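Local coordinates for protein post-proline cleaving enzyme (Rickettsia typhi, PDB 4HVT) that probably cleaves short peptides after proline as a serine endopeptidase of the prolyl oligopeptidase family, at residues F26-E31 / H653-R658; I643-L648 / T672-S677; L593-Y598 / K624-L629; S212-S217 / F601-S606. All blocks are in the same frame, centred on the assembly; numbering follows the deposited sequence. Where two conformers were deposited one is given.

Interaction 1: F26-E31 / H653-R658; sequences FLEEAE and HPWHGR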
loop_
_atom_site.group_PDB
_atom_site.type_symbol
_atom_site.label_atom_id
_atom_site.label_comp_id
_atom_site.label_asym_id
_atom_site.label_seq_id
_atom_site.Cartn_x
_atom_site.Cartn_y
_atom_site.Cartn_z
ATOM N N PHE A 26 23.194 -7.530 19.154
ATOM C CA PHE A 26 23.533 -8.069 17.806
ATOM C C PHE A 26 22.396 -8.061 16.779
ATOM O O PHE A 26 22.646 -7.927 15.612
ATOM C CB PHE A 26 24.139 -9.497 17.914
ATOM C CG PHE A 26 23.136 -10.626 18.219
ATOM C CD1 PHE A 26 22.586 -10.763 19.475
ATOM C CD2 PHE A 26 22.789 -11.571 17.247
ATOM C CE1 PHE A 26 21.711 -11.789 19.784
ATOM C CE2 PHE A 26 21.919 -12.594 17.538
ATOM C CZ PHE A 26 21.350 -12.705 18.798
ATOM N N LEU A 27 21.170 -8.279 17.226
ATOM C CA LEU A 27 19.973 -8.318 16.346
ATOM C C LEU A 27 19.586 -6.918 15.777
ATOM O O LEU A 27 18.882 -6.778 14.749
ATOM C CB LEU A 27 18.815 -8.859 17.168
ATOM C CG LEU A 27 18.900 -10.314 17.613
ATOM C CD1 LEU A 27 17.794 -10.545 18.608
ATOM C CD2 LEU A 27 18.842 -11.229 16.426
ATOM N N GLU A 28 20.101 -5.855 16.393
ATOM C CA GLU A 28 19.839 -4.478 15.932
ATOM C C GLU A 28 20.485 -4.118 14.566
ATOM O O GLU A 28 20.163 -3.125 13.943
ATOM C CB GLU A 28 20.295 -3.483 17.001
ATOM C CG GLU A 28 19.617 -3.694 18.354
ATOM C CD GLU A 28 20.059 -2.688 19.414
ATOM O OE1 GLU A 28 20.645 -1.677 19.043
ATOM O OE2 GLU A 28 19.818 -2.889 20.595
ATOM N N GLU A 29 21.453 -4.912 14.150
ATOM C CA GLU A 29 22.208 -4.719 12.957
ATOM C C GLU A 29 21.556 -5.583 11.892
ATOM O O GLU A 29 21.561 -6.824 12.033
ATOM C CB GLU A 29 23.642 -5.180 13.220
ATOM C CG GLU A 29 24.631 -4.786 12.164
ATOM C CD GLU A 29 26.079 -5.133 12.495
ATOM O OE1 GLU A 29 26.480 -5.448 13.669
ATOM O OE2 GLU A 29 26.845 -5.089 11.525
ATOM N N ALA A 30 20.963 -4.928 10.881
ATOM C CA ALA A 30 20.163 -5.614 9.828
ATOM C C ALA A 30 20.998 -6.656 9.089
ATOM O O ALA A 30 20.526 -7.756 8.831
ATOM C CB ALA A 30 19.597 -4.631 8.831
ATOM N N GLU A 31 22.259 -6.287 8.795
ATOM C CA GLU A 31 23.156 -7.146 8.048
ATOM C C GLU A 31 24.350 -7.598 8.916
ATOM O O GLU A 31 24.327 -7.545 10.146
ATOM C CB GLU A 31 23.581 -6.437 6.745
ATOM C CG GLU A 31 22.424 -5.942 5.891
ATOM C CD GLU A 31 22.824 -5.467 4.497
ATOM O OE1 GLU A 31 22.678 -4.266 4.203
ATOM O OE2 GLU A 31 23.292 -6.272 3.675
ATOM N N HIS A 653 12.416 -2.119 9.789
ATOM C CA HIS A 653 13.652 -2.783 10.211
ATOM C C HIS A 653 13.327 -4.195 10.747
ATOM O O HIS A 653 12.360 -4.383 11.439
ATOM C CB HIS A 653 14.413 -1.962 11.246
ATOM C CG HIS A 653 15.837 -2.403 11.470
ATOM N ND1 HIS A 653 16.189 -3.537 12.163
ATOM C CD2 HIS A 653 17.003 -1.794 11.155
ATOM C CE1 HIS A 653 17.501 -3.649 12.208
ATOM N NE2 HIS A 653 18.020 -2.576 11.628
ATOM N N PRO A 654 14.144 -5.176 10.415
ATOM C CA PRO A 654 13.853 -6.523 10.994
ATOM C C PRO A 654 13.980 -6.715 12.502
ATOM O O PRO A 654 13.571 -7.762 13.001
ATOM C CB PRO A 654 14.886 -7.424 10.318
ATOM C CG PRO A 654 16.018 -6.536 9.903
ATOM C CD PRO A 654 15.345 -5.212 9.562
ATOM N N TRP A 655 14.556 -5.733 13.216
ATOM C CA TRP A 655 14.666 -5.763 14.663
ATOM C C TRP A 655 13.348 -6.200 15.316
ATOM O O TRP A 655 13.318 -7.028 16.183
ATOM C CB TRP A 655 15.017 -4.385 15.200
ATOM C CG TRP A 655 14.757 -4.200 16.680
ATOM C CD1 TRP A 655 13.785 -3.465 17.260
ATOM C CD2 TRP A 655 15.493 -4.791 17.754
ATOM N NE1 TRP A 655 13.855 -3.524 18.611
ATOM C CE2 TRP A 655 14.912 -4.317 18.962
ATOM C CE3 TRP A 655 16.598 -5.631 17.813
ATOM C CZ2 TRP A 655 15.384 -4.677 20.212
ATOM C CZ3 TRP A 655 17.091 -5.968 19.089
ATOM C CH2 TRP A 655 16.462 -5.503 20.252
ATOM N N HIS A 656 12.233 -5.662 14.821
ATOM C CA HIS A 656 10.951 -5.926 15.489
ATOM C C HIS A 656 10.582 -7.395 15.510
ATOM O O HIS A 656 10.164 -7.922 16.540
ATOM C CB HIS A 656 9.807 -5.088 14.879
ATOM C CG HIS A 656 10.046 -3.619 14.947
ATOM N ND1 HIS A 656 9.759 -2.878 16.069
ATOM C CD2 HIS A 656 10.526 -2.737 14.030
ATOM C CE1 HIS A 656 10.056 -1.604 15.845
ATOM N NE2 HIS A 656 10.556 -1.507 14.628
ATOM N N GLY A 657 10.745 -8.046 14.376
ATOM C CA GLY A 657 10.412 -9.488 14.264
ATOM C C GLY A 657 11.454 -10.318 15.029
ATOM O O GLY A 657 11.114 -11.266 15.761
ATOM N N ARG A 658 12.719 -9.930 14.876
ATOM C CA ARG A 658 13.812 -10.641 15.499
ATOM C C ARG A 658 13.672 -10.622 17.010
ATOM O O ARG A 658 13.745 -11.680 17.650
ATOM C CB ARG A 658 15.131 -10.005 15.140
ATOM C CG ARG A 658 15.642 -10.381 13.792
ATOM C CD ARG A 658 16.707 -9.402 13.359
ATOM N NE ARG A 658 17.326 -9.746 12.097
ATOM C CZ ARG A 658 18.374 -9.100 11.584
ATOM N NH1 ARG A 658 18.971 -8.103 12.245
ATOM N NH2 ARG A 658 18.855 -9.490 10.410
HETATM O O HOH W 1 20.724 -1.919 10.873
#
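The guanidinium group of Arg658 gathers three backbone carbonyls of the loop 26-31, carried out to them by a chain extended from CG to NE (chi3 176°). Arg658 NH1 donates to Leu27 O at 2.8 Å and to Glu29 O at 2.9 Å, while Arg658 NH2 reaches Ala30 O at 2.9 Å. The Leu27 oxygen lies in the guanidinium plane, but NH1 meets the Glu29 carbonyl from above, 52° out of the carbonyl plane. Arg658 NE forms a salt bridge with Glu676, so every nitrogen of the group has a partner. Pro654 CG sits over the centre of one guanidinium face. Arginine suits this place because its planar fan of N-H groups can serve several oxygens at once.

His653 uses both ring nitrogens. Trp655 N donates to His653 ND1 in the ring plane (2.9 Å, 160°), a capping bond at the turn into the helix. A water lies 2.9 Å from His653 NE2 and accepts from Ala30 N at 3.0 Å.

Glu28 and Trp655 lie side by side, with Glu28 CG 3.5 Å from Trp655 CZ3. Their polar ends are satisfied elsewhere, the carboxylate by a salt bridge to Arg597 and the indole N-H by Asp594. Leu27 adds its CB to the same rim of the indole. An N-terminal segment fastened in this way onto the alpha/beta-hydrolase domain is characteristic of prolyl oligopeptidases.

Interaction 2: I643-L648 / T672-S677; sequences ITDSVL and TYFLES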
loop_
_atom_site.group_PDB
_atom_site.type_symbol
_atom_site.label_atom_id
_atom_site.label_comp_id
_atom_site.label_asym_id
_atom_site.label_seq_id
_atom_site.Cartn_x
_atom_site.Cartn_y
_atom_site.Cartn_z
ATOM N N ILE A 643 6.229 -15.539 12.818
ATOM C CA ILE A 643 6.775 -14.162 12.805
ATOM C C ILE A 643 7.614 -14.033 11.561
ATOM O O ILE A 643 8.441 -14.891 11.257
ATOM C CB ILE A 643 7.663 -13.936 14.014
ATOM C CG1 ILE A 643 6.907 -14.123 15.356
ATOM C CG2 ILE A 643 8.230 -12.564 13.931
ATOM C CD1 ILE A 643 7.801 -14.268 16.593
ATOM N N THR A 644 7.395 -12.989 10.781
ATOM C CA THR A 644 8.213 -12.816 9.559
ATOM C C THR A 644 8.877 -11.446 9.494
ATOM O O THR A 644 8.293 -10.446 9.911
ATOM C CB THR A 644 7.378 -13.045 8.279
ATOM O OG1 THR A 644 6.469 -11.926 8.045
ATOM C CG2 THR A 644 6.587 -14.342 8.389
ATOM N N ASP A 645 10.084 -11.400 8.944
ATOM C CA ASP A 645 10.722 -10.117 8.709
ATOM C C ASP A 645 11.741 -10.196 7.556
ATOM O O ASP A 645 11.899 -11.270 6.948
ATOM C CB ASP A 645 11.294 -9.604 10.038
ATOM C CG ASP A 645 12.520 -10.355 10.508
ATOM O OD1 ASP A 645 13.408 -10.654 9.697
ATOM O OD2 ASP A 645 12.623 -10.567 11.722
ATOM N N SER A 646 12.422 -9.094 7.214
ATOM C CA SER A 646 13.391 -9.133 6.097
ATOM C C SER A 646 14.606 -8.270 6.399
ATOM O O SER A 646 14.475 -7.180 6.946
ATOM C CB SER A 646 12.757 -8.735 4.756
ATOM O OG SER A 646 13.739 -8.638 3.693
ATOM N N VAL A 647 15.760 -8.798 6.013
ATOM C CA VAL A 647 17.038 -8.143 6.108
ATOM C C VAL A 647 16.960 -6.742 5.435
ATOM O O VAL A 647 17.535 -5.797 5.937
ATOM C CB VAL A 647 18.146 -9.040 5.461
ATOM C CG1 VAL A 647 19.473 -8.279 5.379
ATOM C CG2 VAL A 647 18.345 -10.328 6.271
ATOM N N LEU A 648 16.255 -6.639 4.321
ATOM C CA LEU A 648 16.217 -5.422 3.532
ATOM C C LEU A 648 14.926 -4.650 3.759
ATOM O O LEU A 648 14.526 -3.837 2.924
ATOM C CB LEU A 648 16.441 -5.764 2.062
ATOM C CG LEU A 648 17.884 -6.209 1.748
ATOM C CD1 LEU A 648 18.000 -6.552 0.271
ATOM C CD2 LEU A 648 18.884 -5.147 2.141
ATOM N N THR A 672 6.685 -21.038 18.394
ATOM C CA THR A 672 6.841 -19.951 17.376
ATOM C C THR A 672 7.566 -20.489 16.137
ATOM O O THR A 672 8.429 -21.408 16.257
ATOM C CB THR A 672 7.663 -18.755 17.859
ATOM O OG1 THR A 672 9.022 -19.171 17.982
ATOM C CG2 THR A 672 7.145 -18.224 19.182
ATOM N N TYR A 673 7.236 -19.865 14.999
ATOM C CA TYR A 673 7.782 -20.128 13.686
ATOM C C TYR A 673 8.291 -18.760 13.244
ATOM O O TYR A 673 7.634 -17.768 13.492
ATOM C CB TYR A 673 6.671 -20.705 12.736
ATOM C CG TYR A 673 6.233 -22.102 13.167
ATOM C CD1 TYR A 673 6.892 -23.208 12.687
ATOM C CD2 TYR A 673 5.177 -22.302 14.069
ATOM C CE1 TYR A 673 6.547 -24.490 13.094
ATOM C CE2 TYR A 673 4.833 -23.583 14.492
ATOM C CZ TYR A 673 5.512 -24.660 13.980
ATOM O OH TYR A 673 5.192 -25.948 14.356
ATOM N N PHE A 674 9.479 -18.726 12.678
ATOM C CA PHE A 674 10.169 -17.504 12.295
ATOM C C PHE A 674 10.738 -17.655 10.901
ATOM O O PHE A 674 11.401 -18.652 10.627
ATOM C CB PHE A 674 11.268 -17.250 13.317
ATOM C CG PHE A 674 12.122 -16.057 13.020
ATOM C CD1 PHE A 674 11.693 -14.793 13.391
ATOM C CD2 PHE A 674 13.304 -16.192 12.300
ATOM C CE1 PHE A 674 12.451 -13.655 13.093
ATOM C CE2 PHE A 674 14.091 -15.068 12.015
ATOM C CZ PHE A 674 13.658 -13.799 12.404
ATOM N N LEU A 675 10.557 -16.622 10.058
ATOM C CA LEU A 675 11.020 -16.612 8.677
ATOM C C LEU A 675 11.621 -15.232 8.400
ATOM O O LEU A 675 10.891 -14.201 8.376
ATOM C CB LEU A 675 9.872 -16.856 7.695
ATOM C CG LEU A 675 9.213 -18.246 7.753
ATOM C CD1 LEU A 675 7.976 -18.180 6.936
ATOM C CD2 LEU A 675 10.130 -19.271 7.161
ATOM N N GLU A 676 12.921 -15.227 8.151
ATOM C CA GLU A 676 13.623 -14.007 7.820
ATOM C C GLU A 676 14.030 -14.079 6.351
ATOM O O GLU A 676 14.798 -14.949 5.966
ATOM C CB GLU A 676 14.828 -13.749 8.711
ATOM C CG GLU A 676 15.558 -12.467 8.229
ATOM C CD GLU A 676 16.442 -11.815 9.220
ATOM O OE1 GLU A 676 17.688 -11.864 8.997
ATOM O OE2 GLU A 676 15.941 -11.321 10.255
ATOM N N SER A 677 13.486 -13.193 5.532
ATOM C CA SER A 677 13.842 -13.106 4.123
ATOM C C SER A 677 15.002 -12.225 3.820
ATOM O O SER A 677 15.048 -11.113 4.328
ATOM C CB SER A 677 12.670 -12.638 3.255
ATOM O OG SER A 677 13.159 -12.236 1.964
#
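Asp645 and Glu676 stand on the same face of two neighbouring strands with their carboxylate planes 48° apart. Asp645 OD1 lies only 2.7 Å from Glu676 OE2, consistent with one of the two acids holding a proton, and Arg658 forms a salt bridge with that same Glu676 oxygen. A chi1 of 72° places Asp645 CG between its own N and carbonyl carbon and turns the other oxygen to Phe674, where Asp645 OD2 is 3.4 Å from Phe674 CE1. Two residues earlier on the same face the ring slants across Ile643, with Phe674 CD1 4.2 Å from Ile643 CG2.

The strands run parallel, 13° apart, as the last two of the alpha/beta-hydrolase sheet, joined by a beta-alpha-beta crossover through helix 655-664. Ile643 and Thr644 are beta-branched, which suits an extended strand. On the other face Thr644 crosses Leu675, its CG2 4.2 Å from Leu675 CB, while Thr644 OG1 turns to Tyr694.

Past the strand end, Val647 CG2 meets Glu676 OE1 at 3.2 Å, the two side chains at about a right angle. Ser677 O takes two donors: Val647 N at 3.0 Å and Ser646 OG at 2.9 Å, the latter well above the carbonyl plane. Ser646 OG also accepts from Leu648 N, an ST turn.

Interaction 3: L593-Y598 / K624-L629; sequences LDMIRY and KKYAPL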
loop_
_atom_site.group_PDB
_atom_site.type_symbol
_atom_site.label_atom_id
_atom_site.label_comp_id
_atom_site.label_asym_id
_atom_site.label_seq_id
_atom_site.Cartn_x
_atom_site.Cartn_y
_atom_site.Cartn_z
ATOM N N LEU A 593 6.705 -3.432 16.251
ATOM C CA LEU A 593 6.186 -3.941 17.508
ATOM C C LEU A 593 6.923 -3.491 18.752
ATOM O O LEU A 593 6.330 -3.455 19.809
ATOM C CB LEU A 593 6.048 -5.454 17.482
ATOM C CG LEU A 593 7.077 -6.518 17.678
ATOM C CD1 LEU A 593 7.693 -6.594 19.070
ATOM C CD2 LEU A 593 6.382 -7.863 17.327
ATOM N N ASP A 594 8.198 -3.155 18.598
ATOM C CA ASP A 594 8.952 -2.529 19.724
ATOM C C ASP A 594 8.591 -1.042 19.834
ATOM O O ASP A 594 9.258 -0.184 19.274
ATOM C CB ASP A 594 10.443 -2.730 19.583
ATOM C CG ASP A 594 11.226 -2.225 20.816
ATOM O OD1 ASP A 594 10.644 -1.491 21.653
ATOM O OD2 ASP A 594 12.428 -2.577 20.929
ATOM N N MET A 595 7.494 -0.760 20.512
ATOM C CA MET A 595 6.924 0.581 20.517
ATOM C C MET A 595 7.671 1.545 21.472
ATOM O O MET A 595 7.444 2.761 21.427
ATOM C CB MET A 595 5.415 0.504 20.765
ATOM C CG MET A 595 4.687 -0.427 19.767
ATOM S SD MET A 595 5.188 -0.190 18.057
ATOM C CE MET A 595 4.577 1.439 17.694
ATOM N N ILE A 596 8.574 1.027 22.323
ATOM C CA ILE A 596 9.454 1.917 23.079
ATOM C C ILE A 596 10.594 2.480 22.201
ATOM O O ILE A 596 10.944 3.680 22.303
ATOM C CB ILE A 596 10.004 1.241 24.351
ATOM C CG1 ILE A 596 8.853 0.694 25.206
ATOM C CG2 ILE A 596 10.804 2.251 25.153
ATOM C CD1 ILE A 596 9.261 0.337 26.639
ATOM N N ARG A 597 11.167 1.619 21.349
ATOM C CA ARG A 597 12.388 1.925 20.605
ATOM C C ARG A 597 12.162 2.147 19.113
ATOM O O ARG A 597 13.123 2.316 18.385
ATOM C CB ARG A 597 13.407 0.773 20.774
ATOM C CG ARG A 597 13.793 0.568 22.241
ATOM C CD ARG A 597 15.046 -0.290 22.429
ATOM N NE ARG A 597 16.200 0.156 21.699
ATOM C CZ ARG A 597 17.233 -0.601 21.313
ATOM N NH1 ARG A 597 17.307 -1.871 21.634
ATOM N NH2 ARG A 597 18.222 -0.056 20.621
ATOM N N TYR A 598 10.910 2.198 18.689
ATOM C CA TYR A 598 10.604 2.229 17.230
ATOM C C TYR A 598 11.283 3.370 16.493
ATOM O O TYR A 598 11.630 3.214 15.324
ATOM C CB TYR A 598 9.097 2.171 16.877
ATOM C CG TYR A 598 8.338 3.438 17.103
ATOM C CD1 TYR A 598 8.232 4.383 16.102
ATOM C CD2 TYR A 598 7.699 3.664 18.303
ATOM C CE1 TYR A 598 7.540 5.542 16.303
ATOM C CE2 TYR A 598 6.981 4.808 18.526
ATOM C CZ TYR A 598 6.885 5.757 17.496
ATOM O OH TYR A 598 6.188 6.921 17.645
ATOM N N LYS A 624 3.305 1.703 26.965
ATOM C CA LYS A 624 3.671 0.544 27.760
ATOM C C LYS A 624 2.492 -0.303 28.194
ATOM O O LYS A 624 2.710 -1.435 28.484
ATOM C CB LYS A 624 4.466 0.974 29.026
ATOM C CG LYS A 624 5.880 1.426 28.680
ATOM C CD LYS A 624 6.595 2.160 29.820
ATOM C CE LYS A 624 6.878 1.275 30.986
ATOM N NZ LYS A 624 7.647 2.017 32.030
ATOM N N LYS A 625 1.276 0.222 28.277
ATOM C CA LYS A 625 0.140 -0.606 28.639
ATOM C C LYS A 625 -0.151 -1.706 27.596
ATOM O O LYS A 625 -0.718 -2.775 27.945
ATOM C CB LYS A 625 -1.125 0.202 28.872
ATOM C CG LYS A 625 -1.085 1.116 30.075
ATOM C CD LYS A 625 -2.345 1.959 30.108
ATOM C CE LYS A 625 -2.170 3.210 30.967
ATOM N NZ LYS A 625 -3.391 4.064 30.796
ATOM N N TYR A 626 0.208 -1.452 26.338
ATOM C CA TYR A 626 -0.076 -2.403 25.283
ATOM C C TYR A 626 1.125 -2.989 24.617
ATOM O O TYR A 626 0.987 -4.072 23.983
ATOM C CB TYR A 626 -1.032 -1.852 24.223
ATOM C CG TYR A 626 -0.464 -0.775 23.318
ATOM C CD1 TYR A 626 0.403 -1.101 22.300
ATOM C CD2 TYR A 626 -0.843 0.560 23.464
ATOM C CE1 TYR A 626 0.912 -0.130 21.446
ATOM C CE2 TYR A 626 -0.326 1.540 22.615
ATOM C CZ TYR A 626 0.510 1.186 21.583
ATOM O OH TYR A 626 0.988 2.208 20.762
ATOM N N ALA A 627 2.282 -2.329 24.715
ATOM C CA ALA A 627 3.444 -2.739 23.942
ATOM C C ALA A 627 3.719 -4.229 24.219
ATOM O O ALA A 627 3.878 -4.585 25.362
ATOM C CB ALA A 627 4.649 -1.874 24.291
ATOM N N PRO A 628 3.755 -5.080 23.171
ATOM C CA PRO A 628 3.855 -6.543 23.472
ATOM C C PRO A 628 5.082 -6.919 24.271
ATOM O O PRO A 628 4.987 -7.776 25.180
ATOM C CB PRO A 628 3.856 -7.203 22.072
ATOM C CG PRO A 628 3.249 -6.200 21.192
ATOM C CD PRO A 628 3.544 -4.807 21.753
ATOM N N LEU A 629 6.223 -6.266 24.041
ATOM C CA LEU A 629 7.473 -6.690 24.756
ATOM C C LEU A 629 7.435 -6.304 26.206
ATOM O O LEU A 629 8.215 -6.871 27.033
ATOM C CB LEU A 629 8.729 -6.090 24.111
ATOM C CG LEU A 629 8.993 -6.463 22.646
ATOM C CD1 LEU A 629 10.188 -5.657 22.144
ATOM C CD2 LEU A 629 9.281 -7.941 22.523
HETATM O O HOH W 2 6.699 -3.918 22.474
#
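Leu593 and Leu629 cross at about a right angle, with Leu593 CD1 3.8 Å from Leu629 CG. They lie within the alpha/beta-hydrolase domain, where the long loop after strand 585-589 meets the end of helix 617-626 and the short 3-10 turn beyond it.

This is the close-set part of the contact. A chi1 of 80° puts Leu593 CG between its backbone N and carbonyl carbon, and from there the branched tip comes over Leu629. One methyl of that leucine, Leu629 CD1, packs 3.8 Å from Asp594 CG, the carbon of a carboxylate whose oxygens both have partners. Asp594 OD2 accepts from the indole of Trp655, while Asp594 OD1 takes Arg597 N at 3.2 Å in an Asx motif. Aspartate fits here because its short side chain can bind the backbone of its own turn and still reach a neighbour.

Next along, Met595 CB faces Ala627 CB at 4.3 Å. The small alanine lets the two backbones draw near, and a chi1 of -54° sets Met595 CG 4.1 Å from Tyr626 CE1, oblique to the ring; the bends farther out turn only SD and CE.

The far end is looser and nearer solvent. Ile596 CD1 touches Lys624 CG at 4.1 Å, but the isoleucine has two conformers, which makes this touch tentative, and Lys624 is exposed.

Between the backbones, Pro628 offers no N-H, and its CD lies against the Leu593 carbonyl. A water joins the segments instead, donating to Leu593 O at 2.7 Å and accepting from Leu629 N at 2.9 Å.

Interaction 4: S212-S217 / F601-S606; sequences SLYPNS and FGAGHS. With EDO (1,2-ethanediol), chain E.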
loop_
_atom_site.group_PDB
_atom_site.type_symbol
_atom_site.label_atom_id
_atom_site.label_comp_id
_atom_site.label_asym_id
_atom_site.label_seq_id
_atom_site.Cartn_x
_atom_site.Cartn_y
_atom_site.Cartn_z
ATOM N N SER A 212 13.903 10.426 9.261
ATOM C CA SER A 212 13.137 9.255 8.849
ATOM C C SER A 212 13.861 8.525 7.689
ATOM O O SER A 212 13.378 7.476 7.187
ATOM C CB SER A 212 11.715 9.692 8.385
ATOM O OG SER A 212 10.991 10.254 9.490
ATOM N N LEU A 213 15.006 9.088 7.280
ATOM C CA LEU A 213 15.979 8.535 6.332
ATOM C C LEU A 213 15.538 8.677 4.874
ATOM O O LEU A 213 16.193 8.133 3.999
ATOM C CB LEU A 213 16.436 7.101 6.675
ATOM C CG LEU A 213 16.872 6.858 8.120
ATOM C CD1 LEU A 213 17.281 5.401 8.338
ATOM C CD2 LEU A 213 17.941 7.803 8.562
ATOM N N TYR A 214 14.513 9.477 4.626
ATOM C CA TYR A 214 14.098 9.801 3.253
ATOM C C TYR A 214 14.964 10.938 2.723
ATOM O O TYR A 214 15.462 11.767 3.486
ATOM C CB TYR A 214 12.627 10.198 3.186
ATOM C CG TYR A 214 11.699 9.098 3.549
ATOM C CD1 TYR A 214 11.557 8.013 2.705
ATOM C CD2 TYR A 214 10.990 9.105 4.750
ATOM C CE1 TYR A 214 10.724 6.952 3.054
ATOM C CE2 TYR A 214 10.181 8.014 5.111
ATOM C CZ TYR A 214 10.059 6.958 4.260
ATOM O OH TYR A 214 9.211 5.894 4.549
ATOM N N PRO A 215 15.106 11.023 1.403
ATOM C CA PRO A 215 15.814 12.202 0.840
ATOM C C PRO A 215 15.209 13.525 1.304
ATOM O O PRO A 215 13.963 13.676 1.295
ATOM C CB PRO A 215 15.615 12.047 -0.661
ATOM C CG PRO A 215 15.396 10.552 -0.862
ATOM C CD PRO A 215 14.572 10.131 0.350
ATOM N N ASN A 216 16.077 14.463 1.695
ATOM C CA ASN A 216 15.625 15.761 2.122
ATOM C C ASN A 216 15.708 16.867 1.046
ATOM O O ASN A 216 15.325 18.008 1.317
ATOM C CB ASN A 216 16.375 16.233 3.374
ATOM C CG ASN A 216 17.808 16.668 3.073
ATOM O OD1 ASN A 216 18.391 16.345 2.039
ATOM N ND2 ASN A 216 18.388 17.411 3.983
ATOM N N SER A 217 16.170 16.536 -0.141
ATOM C CA SER A 217 16.432 17.584 -1.164
ATOM C C SER A 217 15.814 17.290 -2.489
ATOM O O SER A 217 15.598 16.120 -2.791
ATOM C CB SER A 217 17.933 17.758 -1.344
ATOM O OG SER A 217 18.549 18.102 -0.119
ATOM N N PHE A 601 14.789 2.718 14.585
ATOM C CA PHE A 601 14.918 1.677 13.565
ATOM C C PHE A 601 14.189 2.084 12.291
ATOM O O PHE A 601 13.030 2.549 12.350
ATOM C CB PHE A 601 14.350 0.347 14.068
ATOM C CG PHE A 601 15.154 -0.232 15.207
ATOM C CD1 PHE A 601 16.330 -0.926 14.952
ATOM C CD2 PHE A 601 14.760 -0.053 16.508
ATOM C CE1 PHE A 601 17.083 -1.434 15.999
ATOM C CE2 PHE A 601 15.537 -0.503 17.575
ATOM C CZ PHE A 601 16.685 -1.230 17.318
ATOM N N GLY A 602 14.846 1.910 11.135
ATOM C CA GLY A 602 14.178 2.185 9.853
ATOM C C GLY A 602 13.645 3.614 9.771
ATOM O O GLY A 602 14.330 4.537 10.257
ATOM N N ALA A 603 12.420 3.763 9.247
ATOM C CA ALA A 603 11.741 5.058 9.102
ATOM C C ALA A 603 10.915 5.420 10.354
ATOM O O ALA A 603 10.014 6.247 10.279
ATOM C CB ALA A 603 10.830 5.051 7.874
ATOM N N GLY A 604 11.266 4.875 11.514
ATOM C CA GLY A 604 10.462 5.081 12.743
ATOM C C GLY A 604 10.095 6.483 13.143
ATOM O O GLY A 604 9.009 6.714 13.666
ATOM N N HIS A 605 11.000 7.446 12.927
ATOM C CA HIS A 605 10.665 8.828 13.193
ATOM C C HIS A 605 9.413 9.271 12.432
ATOM O O HIS A 605 8.709 10.193 12.869
ATOM C CB HIS A 605 11.867 9.707 12.834
ATOM C CG HIS A 605 12.869 9.768 13.922
ATOM N ND1 HIS A 605 13.784 8.768 14.177
ATOM C CD2 HIS A 605 13.058 10.705 14.879
ATOM C CE1 HIS A 605 14.514 9.103 15.229
ATOM N NE2 HIS A 605 14.083 10.257 15.685
ATOM N N SER A 606 9.100 8.621 11.325
ATOM C CA SER A 606 7.947 9.101 10.546
ATOM C C SER A 606 6.585 8.912 11.223
ATOM O O SER A 606 5.627 9.560 10.882
ATOM C CB SER A 606 8.042 8.585 9.142
ATOM O OG SER A 606 7.829 7.284 9.117
HETATM C C1 EDO E . 17.999 1.912 8.936
HETATM O O1 EDO E . 17.183 0.927 8.289
HETATM C C2 EDO E . 18.462 1.496 10.311
HETATM O O2 EDO E . 17.535 1.793 11.360
HETATM O O HOH W 3 7.453 6.419 6.490
#
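Tyr214 reaches from the 212-217 loop to the methyl group of Ala603. From its CB, a chi1 of -65° sets CG anti to the carbonyl carbon, and the ring comes obliquely to the alanine. Tyr214 CE2 is 4.1 Å from Ala603 CB, CZ lies about as near, and at the tip Tyr214 OH stands 3.8 Å from the same carbon. The hydroxyl pairs with a water 2.7 Å from Tyr214 OH. That water donates to Ser606 OG at 2.8 Å, and Ser606 OG in turn donates to Ala603 O at 2.7 Å. Lys186 makes a cation-pi contact with the tyrosine ring.

Ser212 packs beside this chain, its OG 3.4 Å from Ser606 CB. Its carbonyl oxygen accepts from Lys186 NZ and, more weakly, takes a CA-H...O contact from Ala603. A small residue suits each of these places because the loops approach closely. Gly602, in the type II' turn from Phe601 to Gly604, has the positive phi that favours glycine. Gly602 N donates to O2 of a 1,2-ethanediol, probably from the crystallisation liquor, at 2.7 Å, and Leu213 CD1 lies 3.6 Å from its C1.

The contact spans the beta-propeller and the hydrolase domain. Between the segments it relies on van der Waals touches, a CA-H...O contact and a water bridge rather than direct hydrogen bonds, consistent with an interface that can part, as in relatives whose domains open and close.

In the fold
From the N terminus, residues 26-31 pair, more than 600 residues later, with 653-658 in interaction 1, which closes the outer loop and ties the N-terminal segment to the hydrolase domain. Interactions 3 and 4 are both nested inside that loop. Interaction 4 runs from the propeller loop 212-217 to 601-606, so it joins the two domains, and it crosses interaction 3, which links 593-598 with 624-629 within the hydrolase domain. Interaction 2 opens after both have closed, yet it crosses interaction 1, because helix 655-664 connects its two strands. Interactions 1, 3 and 4 touch one another, whereas interaction 2 touches interaction 1 alone.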